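Local coordinates for protein N-(5'-phosphoribosyl)anthranilate isomerase (PDB 5LHF) that catalyses the isomerisation of N-(5-phospho-beta-D-ribosyl)anthranilate to 1-(2-carboxyphenylamino)-1-deoxy-D-ribulose 5-phosphate, the third step from chorismate to tryptophan, at residues R18-Y23 against V197-F202; V29-R34 against L57-K62; Q80-M85 against M102-V107; D112-D117 against R143-R148. All blocks are in the same frame, centred on the assembly; numbering follows the deposited sequence.

Contact 1 of 4, residues R18-Y23 against V197-F202; sequences RLVERY and VLIEAF
Tyr23 and Ile199 mark the nearest approach of the two backbones, with Tyr23 CA and Ile199 CA 7.8 Å apart, so side chains make the contact. Segment 18-23 comes from the C-terminal part of helix 14-20 and beyond; segment 197-202 lies within helix 196-207. In Ile199 the branch CG2 stands anti to the backbone N and is laid over one face of the Tyr23 ring, 4.0 Å from the ring centroid and 26° off its normal, a CH-pi contact displaced toward CG. Helices 14-20 and 196-207 are the first and last of the TIM barrel, so the contact helps close the outer helical layer. The other branch of Ile199 meets Leu19 tip to tip, CD1 to Leu19 CD2 at 3.9 Å, and also approaches Val20 CG2. At the ring's far end Tyr23 OH donates to Glu200 OE2 at 2.7 Å, on the anti side and well out of the plane of a carboxylate turned 79° from the ring. Glu200 OE1 is held in a salt bridge with Arg196.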
loop_
_atom_site.group_PDB
_atom_site.type_symbol
_atom_site.label_atom_id
_atom_site.label_comp_id
_atom_site.label_asym_id
_atom_site.label_seq_id
_atom_site.Cartn_x
_atom_site.Cartn_y
_atom_site.Cartn_z
ATOM N N ARG A 18 12.798 -9.272 8.510
ATOM C CA ARG A 18 12.598 -9.939 9.794
ATOM C C ARG A 18 12.109 -8.971 10.876
ATOM O O ARG A 18 11.342 -9.364 11.768
ATOM C CB ARG A 18 13.895 -10.614 10.235
ATOM C CG ARG A 18 14.328 -11.748 9.321
ATOM C CD ARG A 18 13.227 -12.787 9.176
ATOM N NE ARG A 18 13.700 -13.998 8.502
ATOM C CZ ARG A 18 12.933 -14.773 7.735
ATOM N NH1 ARG A 18 11.665 -14.446 7.520
ATOM N NH2 ARG A 18 13.441 -15.862 7.162
ATOM N N LEU A 19 12.565 -7.714 10.837
ATOM C CA LEU A 19 12.093 -6.724 11.796
ATOM C C LEU A 19 10.610 -6.444 11.604
ATOM O O LEU A 19 9.820 -6.543 12.548
ATOM C CB LEU A 19 12.899 -5.430 11.661
ATOM C CG LEU A 19 12.367 -4.246 12.468
ATOM C CD1 LEU A 19 12.325 -4.672 13.951
ATOM C CD2 LEU A 19 13.230 -2.986 12.246
ATOM N N VAL A 20 10.215 -6.119 10.373
ATOM C CA VAL A 20 8.818 -5.820 10.064
ATOM C C VAL A 20 7.906 -6.991 10.416
ATOM O O VAL A 20 6.752 -6.791 10.813
ATOM C CB VAL A 20 8.715 -5.427 8.577
ATOM C CG1 VAL A 20 7.288 -5.510 8.072
ATOM C CG2 VAL A 20 9.287 -4.037 8.384
ATOM N N GLU A 21 8.396 -8.226 10.275
ATOM C CA GLU A 21 7.559 -9.399 10.502
ATOM C C GLU A 21 7.134 -9.546 11.956
ATOM O O GLU A 21 6.173 -10.269 12.236
ATOM C CB GLU A 21 8.299 -10.659 10.053
ATOM C CG GLU A 21 8.440 -10.732 8.537
ATOM C CD GLU A 21 9.046 -12.026 8.072
ATOM O OE1 GLU A 21 8.714 -12.456 6.949
ATOM O OE2 GLU A 21 9.863 -12.600 8.818
ATOM N N ARG A 22 7.820 -8.878 12.879
ATOM C CA ARG A 22 7.433 -8.956 14.280
ATOM C C ARG A 22 6.246 -8.065 14.603
ATOM O O ARG A 22 5.678 -8.180 15.700
ATOM C CB ARG A 22 8.629 -8.594 15.157
ATOM C CG ARG A 22 9.779 -9.574 15.009
ATOM C CD ARG A 22 10.586 -9.711 16.290
ATOM N NE ARG A 22 11.220 -8.457 16.692
ATOM C CZ ARG A 22 12.329 -7.972 16.145
ATOM N NH1 ARG A 22 12.933 -8.632 15.162
ATOM N NH2 ARG A 22 12.828 -6.827 16.586
ATOM N N TYR A 23 5.837 -7.204 13.663
ATOM C CA TYR A 23 4.811 -6.210 13.931
ATOM C C TYR A 23 3.692 -6.166 12.902
ATOM O O TYR A 23 2.535 -5.990 13.293
ATOM C CB TYR A 23 5.451 -4.817 14.037
ATOM C CG TYR A 23 6.518 -4.731 15.103
ATOM C CD1 TYR A 23 7.860 -4.986 14.799
ATOM C CD2 TYR A 23 6.190 -4.414 16.415
ATOM C CE1 TYR A 23 8.836 -4.905 15.773
ATOM C CE2 TYR A 23 7.164 -4.333 17.395
ATOM C CZ TYR A 23 8.477 -4.578 17.072
ATOM O OH TYR A 23 9.440 -4.493 18.052
ATOM N N VAL A 197 12.355 1.260 16.917
ATOM C CA VAL A 197 11.728 2.200 17.840
ATOM C C VAL A 197 10.650 3.013 17.134
ATOM O O VAL A 197 9.567 3.248 17.693
ATOM C CB VAL A 197 12.789 3.094 18.500
ATOM C CG1 VAL A 197 12.131 4.327 19.115
ATOM C CG2 VAL A 197 13.560 2.298 19.559
ATOM N N LEU A 198 10.893 3.414 15.876
ATOM C CA LEU A 198 9.853 4.090 15.099
ATOM C C LEU A 198 8.660 3.176 14.849
ATOM O O LEU A 198 7.504 3.622 14.911
ATOM C CB LEU A 198 10.411 4.590 13.764
ATOM C CG LEU A 198 11.457 5.693 13.895
ATOM C CD1 LEU A 198 11.859 6.173 12.507
ATOM C CD2 LEU A 198 10.930 6.854 14.764
ATOM N N ILE A 199 8.910 1.902 14.536
ATOM C CA ILE A 199 7.804 0.975 14.316
ATOM C C ILE A 199 6.987 0.807 15.595
ATOM O O ILE A 199 5.750 0.802 15.558
ATOM C CB ILE A 199 8.311 -0.379 13.770
ATOM C CG1 ILE A 199 8.836 -0.199 12.337
ATOM C CG2 ILE A 199 7.168 -1.400 13.766
ATOM C CD1 ILE A 199 9.637 -1.417 11.782
ATOM N N GLU A 200 7.653 0.672 16.744
ATOM C CA GLU A 200 6.896 0.506 17.983
ATOM C C GLU A 200 6.081 1.750 18.306
ATOM O O GLU A 200 4.971 1.651 18.842
ATOM C CB GLU A 200 7.836 0.134 19.124
ATOM C CG GLU A 200 8.386 -1.261 18.928
ATOM C CD GLU A 200 9.095 -1.816 20.150
ATOM O OE1 GLU A 200 9.610 -1.020 20.966
ATOM O OE2 GLU A 200 9.146 -3.057 20.276
ATOM N N ALA A 201 6.613 2.935 17.989
ATOM C CA ALA A 201 5.845 4.156 18.226
ATOM C C ALA A 201 4.624 4.207 17.324
ATOM O O ALA A 201 3.550 4.650 17.751
ATOM C CB ALA A 201 6.718 5.390 18.003
ATOM N N PHE A 202 4.783 3.781 16.062
ATOM C CA PHE A 202 3.665 3.712 15.125
ATOM C C PHE A 202 2.612 2.713 15.596
ATOM O O PHE A 202 1.413 3.020 15.643
ATOM C CB PHE A 202 4.206 3.327 13.739
ATOM C CG PHE A 202 3.195 3.426 12.634
ATOM C CD1 PHE A 202 2.422 2.327 12.280
ATOM C CD2 PHE A 202 3.041 4.611 11.926
ATOM C CE1 PHE A 202 1.518 2.411 11.252
ATOM C CE2 PHE A 202 2.121 4.702 10.889
ATOM C CZ PHE A 202 1.361 3.607 10.562
#

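Contact 2 of 4, residues V29-R34 against L57-K62; sequences VVVNSR and LVSTMK
Strands 26-30 and 55-59, joined through helix 41-50 in a right-handed beta-alpha-beta unit of the TIM barrel, pair in parallel here through Val29 with Leu57 and Val30 with Val58. Two backbone bonds set the register: Val58 N to Val29 O, 2.8 Å and nearly straight at 175°, and Val31 N to Val58 O. Next along the chain, serine hydroxyls carry the pairing. Ser59 OG, anti to its own backbone N (chi1 -173°), donates to Val31 O at 2.8 Å, while Ser33 OG reaches the same oxygen from the opposite face of the carbonyl plane; two donors therefore grip Val31 O. Each hydroxyl is also an acceptor. Thr60 N bonds to Ser33 OG at 3.0 Å, and Met61 N returns to Ser59 OG, which makes an ST turn. Farther out, Asn32 ND2 gives a weak bond to Met61 SD at 3.5 Å, and two waters link Thr60 OG1 to Asn32 O and to Arg34 N. On the helix side of the sheet Leu57 CD1 fits against both methyls of Val31, 3.7 Å from Val31 CG2, the two side chains crossing at about a right angle. Leu41 and Ala44 of helix 41-50 pack on Val31, Ala70 and Thr74 of helix 64-74 on Leu57, and strand 78-81 bonds to the other edge of strand 55-59.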
loop_
_atom_site.group_PDB
_atom_site.type_symbol
_atom_site.label_atom_id
_atom_site.label_comp_id
_atom_site.label_asym_id
_atom_site.label_seq_id
_atom_site.Cartn_x
_atom_site.Cartn_y
_atom_site.Cartn_z
ATOM N N VAL A 29 7.739 -5.346 -1.214
ATOM C CA VAL A 29 9.049 -5.114 -1.806
ATOM C C VAL A 29 8.852 -4.455 -3.168
ATOM O O VAL A 29 8.024 -4.906 -3.968
ATOM C CB VAL A 29 9.874 -6.419 -1.904
ATOM C CG1 VAL A 29 9.142 -7.490 -2.738
ATOM C CG2 VAL A 29 11.218 -6.117 -2.526
ATOM N N VAL A 30 9.592 -3.372 -3.423
ATOM C CA VAL A 30 9.348 -2.519 -4.584
ATOM C C VAL A 30 10.287 -2.918 -5.719
ATOM O O VAL A 30 11.497 -3.066 -5.517
ATOM C CB VAL A 30 9.524 -1.031 -4.226
ATOM C CG1 VAL A 30 9.342 -0.149 -5.479
ATOM C CG2 VAL A 30 8.547 -0.632 -3.102
ATOM N N VAL A 31 9.726 -3.098 -6.915
ATOM C CA VAL A 31 10.504 -3.420 -8.107
ATOM C C VAL A 31 10.040 -2.535 -9.254
ATOM O O VAL A 31 8.907 -2.050 -9.276
ATOM C CB VAL A 31 10.385 -4.912 -8.517
ATOM C CG1 VAL A 31 10.941 -5.841 -7.434
ATOM C CG2 VAL A 31 8.934 -5.277 -8.889
ATOM N N ASN A 32 10.933 -2.352 -10.229
ATOM C CA ASN A 32 10.607 -1.695 -11.496
ATOM C C ASN A 32 9.721 -0.464 -11.280
ATOM O O ASN A 32 8.629 -0.344 -11.836
ATOM C CB ASN A 32 9.947 -2.687 -12.469
ATOM C CG ASN A 32 10.873 -3.854 -12.854
ATOM O OD1 ASN A 32 12.092 -3.708 -12.879
ATOM N ND2 ASN A 32 10.288 -5.005 -13.176
ATOM N N SER A 33 10.198 0.445 -10.425
ATOM C CA SER A 33 9.476 1.668 -10.091
ATOM C C SER A 33 10.474 2.776 -9.788
ATOM O O SER A 33 11.615 2.519 -9.389
ATOM C CB SER A 33 8.566 1.494 -8.860
ATOM O OG SER A 33 7.670 0.404 -9.003
ATOM N N ARG A 34 10.014 4.019 -9.966
ATOM C CA ARG A 34 10.685 5.191 -9.413
ATOM C C ARG A 34 10.597 5.166 -7.890
ATOM O O ARG A 34 9.618 5.663 -7.318
ATOM C CB ARG A 34 10.050 6.481 -9.949
ATOM C CG ARG A 34 10.009 6.584 -11.466
ATOM C CD ARG A 34 9.135 7.746 -11.943
ATOM N NE ARG A 34 9.208 7.860 -13.400
ATOM C CZ ARG A 34 8.427 8.645 -14.137
ATOM N NH1 ARG A 34 7.499 9.406 -13.556
ATOM N NH2 ARG A 34 8.578 8.668 -15.456
ATOM N N LEU A 57 4.508 -7.747 -3.975
ATOM C CA LEU A 57 5.380 -7.234 -5.030
ATOM C C LEU A 57 4.790 -5.909 -5.477
ATOM O O LEU A 57 3.725 -5.887 -6.104
ATOM C CB LEU A 57 5.462 -8.221 -6.193
ATOM C CG LEU A 57 6.524 -7.948 -7.271
ATOM C CD1 LEU A 57 7.943 -8.083 -6.693
ATOM C CD2 LEU A 57 6.331 -8.890 -8.467
ATOM N N VAL A 58 5.452 -4.803 -5.133
ATOM C CA VAL A 58 4.897 -3.463 -5.310
ATOM C C VAL A 58 5.531 -2.821 -6.537
ATOM O O VAL A 58 6.765 -2.765 -6.639
ATOM C CB VAL A 58 5.160 -2.595 -4.070
ATOM C CG1 VAL A 58 4.560 -1.218 -4.265
ATOM C CG2 VAL A 58 4.649 -3.281 -2.775
ATOM N N SER A 59 4.707 -2.292 -7.442
ATOM C CA SER A 59 5.292 -1.689 -8.634
ATOM C C SER A 59 4.323 -0.746 -9.328
ATOM O O SER A 59 3.097 -0.875 -9.231
ATOM C CB SER A 59 5.759 -2.755 -9.627
ATOM O OG SER A 59 6.466 -2.147 -10.711
ATOM N N THR A 60 4.908 0.178 -10.084
ATOM C CA THR A 60 4.169 1.054 -10.979
ATOM C C THR A 60 4.153 0.539 -12.409
ATOM O O THR A 60 3.679 1.252 -13.302
ATOM C CB THR A 60 4.773 2.452 -10.949
ATOM O OG1 THR A 60 6.152 2.358 -11.323
ATOM C CG2 THR A 60 4.665 3.043 -9.546
ATOM N N MET A 61 4.674 -0.666 -12.648
ATOM C CA MET A 61 4.571 -1.292 -13.959
ATOM C C MET A 61 3.167 -1.133 -14.521
ATOM O O MET A 61 2.175 -1.246 -13.795
ATOM C CB MET A 61 4.937 -2.773 -13.872
ATOM C CG MET A 61 6.423 -3.007 -13.890
ATOM S SD MET A 61 6.831 -4.735 -13.674
ATOM C CE MET A 61 6.208 -5.119 -12.035
ATOM N N LYS A 62 3.095 -0.859 -15.823
ATOM C CA LYS A 62 1.856 -0.460 -16.475
ATOM C C LYS A 62 1.200 -1.565 -17.295
ATOM O O LYS A 62 -0.022 -1.527 -17.479
ATOM C CB LYS A 62 2.115 0.748 -17.390
ATOM C CG LYS A 62 2.809 1.921 -16.703
ATOM C CD LYS A 62 3.012 3.102 -17.645
ATOM C CE LYS A 62 1.681 3.674 -18.115
ATOM N NZ LYS A 62 0.845 4.194 -16.994
HETATM O O HOH W 1 7.189 1.331 -13.703
HETATM O O HOH W 2 7.348 4.771 -10.985
#

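Contact 3 of 4, residues Q80-M85 against M102-V107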
loop_
_atom_site.group_PDB
_atom_site.type_symbol
_atom_site.label_atom_id
_atom_site.label_comp_id
_atom_site.label_asym_id
_atom_site.label_seq_id
_atom_site.Cartn_x
_atom_site.Cartn_y
_atom_site.Cartn_z
ATOM N N GLN A 80 0.902 -5.404 -5.566
ATOM C CA GLN A 80 0.318 -4.087 -5.329
ATOM C C GLN A 80 0.511 -3.292 -6.608
ATOM O O GLN A 80 1.641 -2.950 -6.970
ATOM C CB GLN A 80 0.955 -3.395 -4.131
ATOM C CG GLN A 80 0.550 -1.925 -3.961
ATOM C CD GLN A 80 0.870 -1.410 -2.563
ATOM O OE1 GLN A 80 0.886 -2.168 -1.596
ATOM N NE2 GLN A 80 1.213 -0.144 -2.472
ATOM N N VAL A 81 -0.591 -3.009 -7.288
ATOM C CA VAL A 81 -0.565 -2.336 -8.581
ATOM C C VAL A 81 -0.728 -0.842 -8.328
ATOM O O VAL A 81 -1.814 -0.375 -7.960
ATOM C CB VAL A 81 -1.656 -2.884 -9.505
ATOM C CG1 VAL A 81 -1.720 -2.109 -10.817
ATOM C CG2 VAL A 81 -1.401 -4.349 -9.779
ATOM N N HIS A 82 0.368 -0.104 -8.488
ATOM C CA HIS A 82 0.452 1.346 -8.326
ATOM C C HIS A 82 0.367 2.052 -9.665
ATOM O O HIS A 82 1.169 2.942 -9.962
ATOM C CB HIS A 82 1.753 1.719 -7.621
ATOM C CG HIS A 82 1.586 2.086 -6.183
ATOM N ND1 HIS A 82 1.125 3.321 -5.781
ATOM C CD2 HIS A 82 1.834 1.391 -5.051
ATOM C CE1 HIS A 82 1.079 3.364 -4.464
ATOM N NE2 HIS A 82 1.507 2.206 -3.997
ATOM N N SER A 83 -0.566 1.634 -10.509
ATOM C CA SER A 83 -0.718 2.183 -11.845
ATOM C C SER A 83 -2.157 1.957 -12.267
ATOM O O SER A 83 -2.918 1.261 -11.590
ATOM C CB SER A 83 0.250 1.548 -12.847
ATOM O OG SER A 83 -0.286 0.350 -13.381
ATOM N N ASP A 84 -2.529 2.565 -13.391
ATOM C CA ASP A 84 -3.882 2.442 -13.928
ATOM C C ASP A 84 -3.945 1.408 -15.045
ATOM O O ASP A 84 -4.575 1.627 -16.083
ATOM C CB ASP A 84 -4.401 3.800 -14.400
ATOM C CG ASP A 84 -3.399 4.550 -15.258
ATOM O OD1 ASP A 84 -2.677 3.898 -16.038
ATOM O OD2 ASP A 84 -3.330 5.794 -15.151
ATOM N N MET A 85 -3.264 0.282 -14.850
ATOM C CA MET A 85 -3.430 -0.871 -15.720
ATOM C C MET A 85 -4.888 -1.319 -15.710
ATOM O O MET A 85 -5.583 -1.222 -14.694
ATOM C CB MET A 85 -2.510 -2.001 -15.254
ATOM C CG MET A 85 -2.505 -3.242 -16.118
ATOM S SD MET A 85 -1.209 -4.395 -15.569
ATOM C CE MET A 85 -1.671 -4.587 -13.848
ATOM N N MET A 102 -3.728 -5.906 -4.434
ATOM C CA MET A 102 -4.087 -4.644 -3.800
ATOM C C MET A 102 -3.866 -3.559 -4.843
ATOM O O MET A 102 -2.771 -3.442 -5.400
ATOM C CB MET A 102 -3.270 -4.393 -2.530
ATOM C CG MET A 102 -3.478 -2.995 -1.873
ATOM S SD MET A 102 -3.432 -2.953 -0.055
ATOM C CE MET A 102 -1.853 -3.743 0.259
ATOM N N LYS A 103 -4.915 -2.810 -5.161
ATOM C CA LYS A 103 -4.812 -1.745 -6.145
ATOM C C LYS A 103 -4.683 -0.410 -5.424
ATOM O O LYS A 103 -5.476 -0.109 -4.531
ATOM C CB LYS A 103 -6.032 -1.734 -7.065
ATOM C CG LYS A 103 -6.067 -0.559 -8.028
ATOM C CD LYS A 103 -5.344 -0.839 -9.342
ATOM C CE LYS A 103 -5.637 0.281 -10.340
ATOM N NZ LYS A 103 -4.890 1.528 -10.032
ATOM N N ALA A 104 -3.693 0.385 -5.816
ATOM C CA ALA A 104 -3.492 1.718 -5.261
ATOM C C ALA A 104 -4.146 2.776 -6.143
ATOM O O ALA A 104 -4.022 2.744 -7.370
ATOM C CB ALA A 104 -1.996 2.005 -5.096
ATOM N N PHE A 105 -4.855 3.713 -5.506
ATOM C CA PHE A 105 -5.528 4.819 -6.176
ATOM C C PHE A 105 -5.021 6.137 -5.613
ATOM O O PHE A 105 -4.952 6.307 -4.393
ATOM C CB PHE A 105 -7.053 4.755 -5.987
ATOM C CG PHE A 105 -7.702 3.571 -6.635
ATOM C CD1 PHE A 105 -8.148 3.639 -7.947
ATOM C CD2 PHE A 105 -7.865 2.387 -5.935
ATOM C CE1 PHE A 105 -8.748 2.544 -8.545
ATOM C CE2 PHE A 105 -8.469 1.292 -6.528
ATOM C CZ PHE A 105 -8.914 1.372 -7.837
ATOM N N MET A 106 -4.694 7.075 -6.494
ATOM C CA MET A 106 -4.420 8.431 -6.043
ATOM C C MET A 106 -5.727 9.106 -5.639
ATOM O O MET A 106 -6.780 8.875 -6.241
ATOM C CB MET A 106 -3.723 9.237 -7.138
ATOM C CG MET A 106 -2.302 8.787 -7.453
ATOM S SD MET A 106 -1.553 9.731 -8.803
ATOM C CE MET A 106 -2.682 9.353 -10.145
ATOM N N VAL A 107 -5.665 9.924 -4.596
ATOM C CA VAL A 107 -6.852 10.663 -4.169
ATOM C C VAL A 107 -6.965 11.923 -5.022
ATOM O O VAL A 107 -6.112 12.817 -4.919
ATOM C CB VAL A 107 -6.795 11.001 -2.674
ATOM C CG1 VAL A 107 -8.068 11.713 -2.262
ATOM C CG2 VAL A 107 -6.570 9.740 -1.856
#
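Backbone hydrogen bonds come first: Val81 N donates to Met102 O at 2.9 Å, and Ala104 N to Val81 O at 3.0 Å with an angle of 173° at the hydrogen. Together they set strands 78-81 and 100-106 in parallel, Gln80 beside Met102 and Val81 beside Lys103. A CA-H...O contact from Gln80 CA to Met102 O adds to the pairing. The side-chain hydrogen bonding belongs to Lys103. Its chain is bent at chi2 (89°) and again at chi4, which brings NZ toward the loop that follows strand 78-81. There Lys103 NZ lies 2.5 Å from Ser83 O, too short for a standard N-H...O bond, so the detail is doubtful; the bond from NZ to Ala104 O of its own segment, at 3.1 Å, is sounder. A CH-pi contact forms where Ala104 CB sits over the centre of the His82 ring, 3.5 Å from its centroid and 13° off the normal. In side-by-side packing, Gln80 and Met102 point the same way, with Gln80 OE1 3.7 Å from Met102 CE; that oxygen accepts from Lys7. This beta-alpha-beta unit of the TIM barrel crosses over through helix 87-97. Strand 55-59 flanks strand 78-81, strand 132-136 flanks strand 100-106, and Phe105 packs on Leu121, Leu124 and Ile125 of helix 114-126.

Contact 4 of 4, residues D112-D117 against R143-R148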
loop_
_atom_site.group_PDB
_atom_site.type_symbol
_atom_site.label_atom_id
_atom_site.label_comp_id
_atom_site.label_asym_id
_atom_site.label_seq_id
_atom_site.Cartn_x
_atom_site.Cartn_y
_atom_site.Cartn_z
ATOM N N ASP A 112 -13.038 21.557 -4.897
ATOM C CA ASP A 112 -12.910 22.022 -3.522
ATOM C C ASP A 112 -13.836 21.262 -2.582
ATOM O O ASP A 112 -13.578 21.225 -1.372
ATOM C CB ASP A 112 -13.194 23.524 -3.435
ATOM C CG ASP A 112 -12.198 24.355 -4.229
ATOM O OD1 ASP A 112 -12.477 25.552 -4.471
ATOM O OD2 ASP A 112 -11.138 23.815 -4.607
ATOM N N ASP A 113 -14.899 20.654 -3.114
ATOM C CA ASP A 113 -15.792 19.826 -2.314
ATOM C C ASP A 113 -15.273 18.394 -2.300
ATOM O O ASP A 113 -15.202 17.768 -3.365
ATOM C CB ASP A 113 -17.198 19.871 -2.884
ATOM C CG ASP A 113 -18.175 18.962 -2.146
ATOM O OD1 ASP A 113 -17.854 18.463 -1.042
ATOM O OD2 ASP A 113 -19.293 18.770 -2.675
ATOM N N PRO A 114 -14.906 17.838 -1.140
ATOM C CA PRO A 114 -14.414 16.447 -1.126
ATOM C C PRO A 114 -15.452 15.441 -1.596
ATOM O O PRO A 114 -15.084 14.378 -2.115
ATOM C CB PRO A 114 -14.025 16.222 0.342
ATOM C CG PRO A 114 -13.911 17.592 0.946
ATOM C CD PRO A 114 -14.877 18.454 0.197
ATOM N N ALA A 115 -16.744 15.757 -1.456
ATOM C CA ALA A 115 -17.788 14.826 -1.871
ATOM C C ALA A 115 -17.759 14.570 -3.373
ATOM O O ALA A 115 -18.136 13.481 -3.823
ATOM C CB ALA A 115 -19.157 15.360 -1.451
ATOM N N GLU A 116 -17.327 15.552 -4.165
ATOM C CA GLU A 116 -17.299 15.352 -5.609
ATOM C C GLU A 116 -16.073 14.560 -6.034
ATOM O O GLU A 116 -16.166 13.686 -6.903
ATOM C CB GLU A 116 -17.354 16.697 -6.327
ATOM C CG GLU A 116 -18.534 17.544 -5.890
ATOM C CD GLU A 116 -18.788 18.708 -6.813
ATOM O OE1 GLU A 116 -19.925 19.235 -6.801
ATOM O OE2 GLU A 116 -17.856 19.094 -7.551
ATOM N N ASP A 117 -14.919 14.853 -5.432
ATOM C CA ASP A 117 -13.754 14.001 -5.635
ATOM C C ASP A 117 -14.034 12.578 -5.165
ATOM O O ASP A 117 -13.611 11.608 -5.808
ATOM C CB ASP A 117 -12.542 14.596 -4.915
ATOM C CG ASP A 117 -11.868 15.695 -5.725
ATOM O OD1 ASP A 117 -11.791 15.558 -6.966
ATOM O OD2 ASP A 117 -11.415 16.692 -5.125
ATOM N N ARG A 143 -3.819 17.898 1.889
ATOM C CA ARG A 143 -3.874 16.621 2.587
ATOM C C ARG A 143 -5.152 16.494 3.412
ATOM O O ARG A 143 -5.755 15.415 3.471
ATOM C CB ARG A 143 -2.633 16.468 3.461
ATOM C CG ARG A 143 -2.507 15.132 4.119
ATOM C CD ARG A 143 -1.102 14.945 4.666
ATOM N NE ARG A 143 -1.028 13.690 5.395
ATOM C CZ ARG A 143 -0.776 12.518 4.831
ATOM N NH1 ARG A 143 -0.540 12.437 3.518
ATOM N NH2 ARG A 143 -0.750 11.433 5.590
ATOM N N ARG A 144 -5.588 17.586 4.047
ATOM C CA ARG A 144 -6.843 17.548 4.791
ATOM C C ARG A 144 -8.014 17.228 3.867
ATOM O O ARG A 144 -8.916 16.462 4.230
ATOM C CB ARG A 144 -7.066 18.876 5.518
ATOM C CG ARG A 144 -6.291 18.997 6.829
ATOM C CD ARG A 144 -6.462 20.366 7.483
ATOM N NE ARG A 144 -7.762 20.530 8.135
ATOM C CZ ARG A 144 -7.986 20.302 9.426
ATOM N NH1 ARG A 144 -6.998 19.894 10.212
ATOM N NH2 ARG A 144 -9.201 20.481 9.933
ATOM N N HIS A 145 -8.011 17.809 2.667
ATOM C CA HIS A 145 -9.008 17.466 1.660
ATOM C C HIS A 145 -8.946 15.987 1.306
ATOM O O HIS A 145 -9.982 15.343 1.094
ATOM C CB HIS A 145 -8.784 18.326 0.417
ATOM C CG HIS A 145 -9.431 17.792 -0.824
ATOM N ND1 HIS A 145 -8.867 16.796 -1.593
ATOM C CD2 HIS A 145 -10.584 18.138 -1.444
ATOM C CE1 HIS A 145 -9.653 16.539 -2.622
ATOM N NE2 HIS A 145 -10.702 17.341 -2.556
ATOM N N ASP A 146 -7.737 15.435 1.211
ATOM C CA ASP A 146 -7.597 14.025 0.862
ATOM C C ASP A 146 -8.191 13.126 1.939
ATOM O O ASP A 146 -8.822 12.113 1.624
ATOM C CB ASP A 146 -6.129 13.685 0.615
ATOM C CG ASP A 146 -5.552 14.411 -0.593
ATOM O OD1 ASP A 146 -6.304 15.135 -1.276
ATOM O OD2 ASP A 146 -4.343 14.241 -0.861
ATOM N N TYR A 147 -8.006 13.482 3.215
ATOM C CA TYR A 147 -8.640 12.717 4.290
ATOM C C TYR A 147 -10.165 12.766 4.192
ATOM O O TYR A 147 -10.845 11.763 4.441
ATOM C CB TYR A 147 -8.199 13.242 5.658
ATOM C CG TYR A 147 -6.777 12.925 6.091
ATOM C CD1 TYR A 147 -5.977 12.023 5.398
ATOM C CD2 TYR A 147 -6.236 13.548 7.210
ATOM C CE1 TYR A 147 -4.670 11.753 5.823
ATOM C CE2 TYR A 147 -4.941 13.283 7.636
ATOM C CZ TYR A 147 -4.166 12.397 6.948
ATOM O OH TYR A 147 -2.888 12.158 7.402
ATOM N N ARG A 148 -10.725 13.929 3.853
ATOM C CA ARG A 148 -12.181 14.027 3.752
ATOM C C ARG A 148 -12.722 13.141 2.641
ATOM O O ARG A 148 -13.784 12.522 2.790
ATOM C CB ARG A 148 -12.602 15.475 3.511
ATOM C CG ARG A 148 -12.347 16.380 4.670
ATOM C CD ARG A 148 -12.411 17.819 4.227
ATOM N NE ARG A 148 -11.634 18.697 5.090
ATOM C CZ ARG A 148 -12.033 19.119 6.282
ATOM N NH1 ARG A 148 -13.203 18.743 6.766
ATOM N NH2 ARG A 148 -11.258 19.918 6.988
#
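His145 reaches from helix 143-156 toward Asp117 of helix 114-126. From CB, CG stands anti to the backbone N (chi1 161°), which carries the imidazole toward the neighbouring helix. ND1 turns back to its own helix and donates to Asp146 OD1 at 3.1 Å, nearly straight, with the acceptor in the ring plane; this His-carboxylate bond fixes the rotation of the ring. CD2 lies 4.1 Å from Pro114 CG. NE2 meets Asp117 OD2 at 2.7 Å, but the angle of 126° at the hydrogen makes the bond weak. CE1 is 3.1 Å from the same oxygen. Ring and Asp117 carboxylate stand 87° apart. Carboxylates at ND1 and NE2 may favour a protonated imidazole, though each acid also pairs with an arginine, Asp146 with Arg109 and Asp117 with Arg120. Asp117 is more firmly held by that salt bridge, made at OD1, and by the backbone N atoms of Glu110 and Ser111. Beside this polar pair Pro114, in the first turn of its helix, lies alongside the aliphatic part of Arg148, with Pro114 CB 3.6 Å from Arg148 CB. Asp113 caps that turn through OD1, which accepts from Ala115 N at 3.0 Å. The contact thus joins the N-terminal ends of two successive helices of the TIM-barrel shell; Val149 packs on Pro114 and Asp117, and Trp176 of helix 170-177 on Arg148.

From the N terminus, 18-23 opens the longest loop, which closes only at 197-202, so contact 1 joins the first helix of the shell to the last and encloses the other three. Within it, contacts 2, 3 and 4 follow in series without crossing. Contact 2 closes between the second and third barrel strands, contact 3 between the fourth and fifth, and contact 4 between the helices after the fifth and sixth. Contacts 2 and 3 meet through strands 55-59 and 78-81, with Leu57 O and Gln80 N 2.9 Å apart, a probable hydrogen bond. Contact 3 touches contact 4 through Val107 and Asp146; contact 1 touches none of them, its nearest atoms about 9 Å from those of contacts 2 and 4.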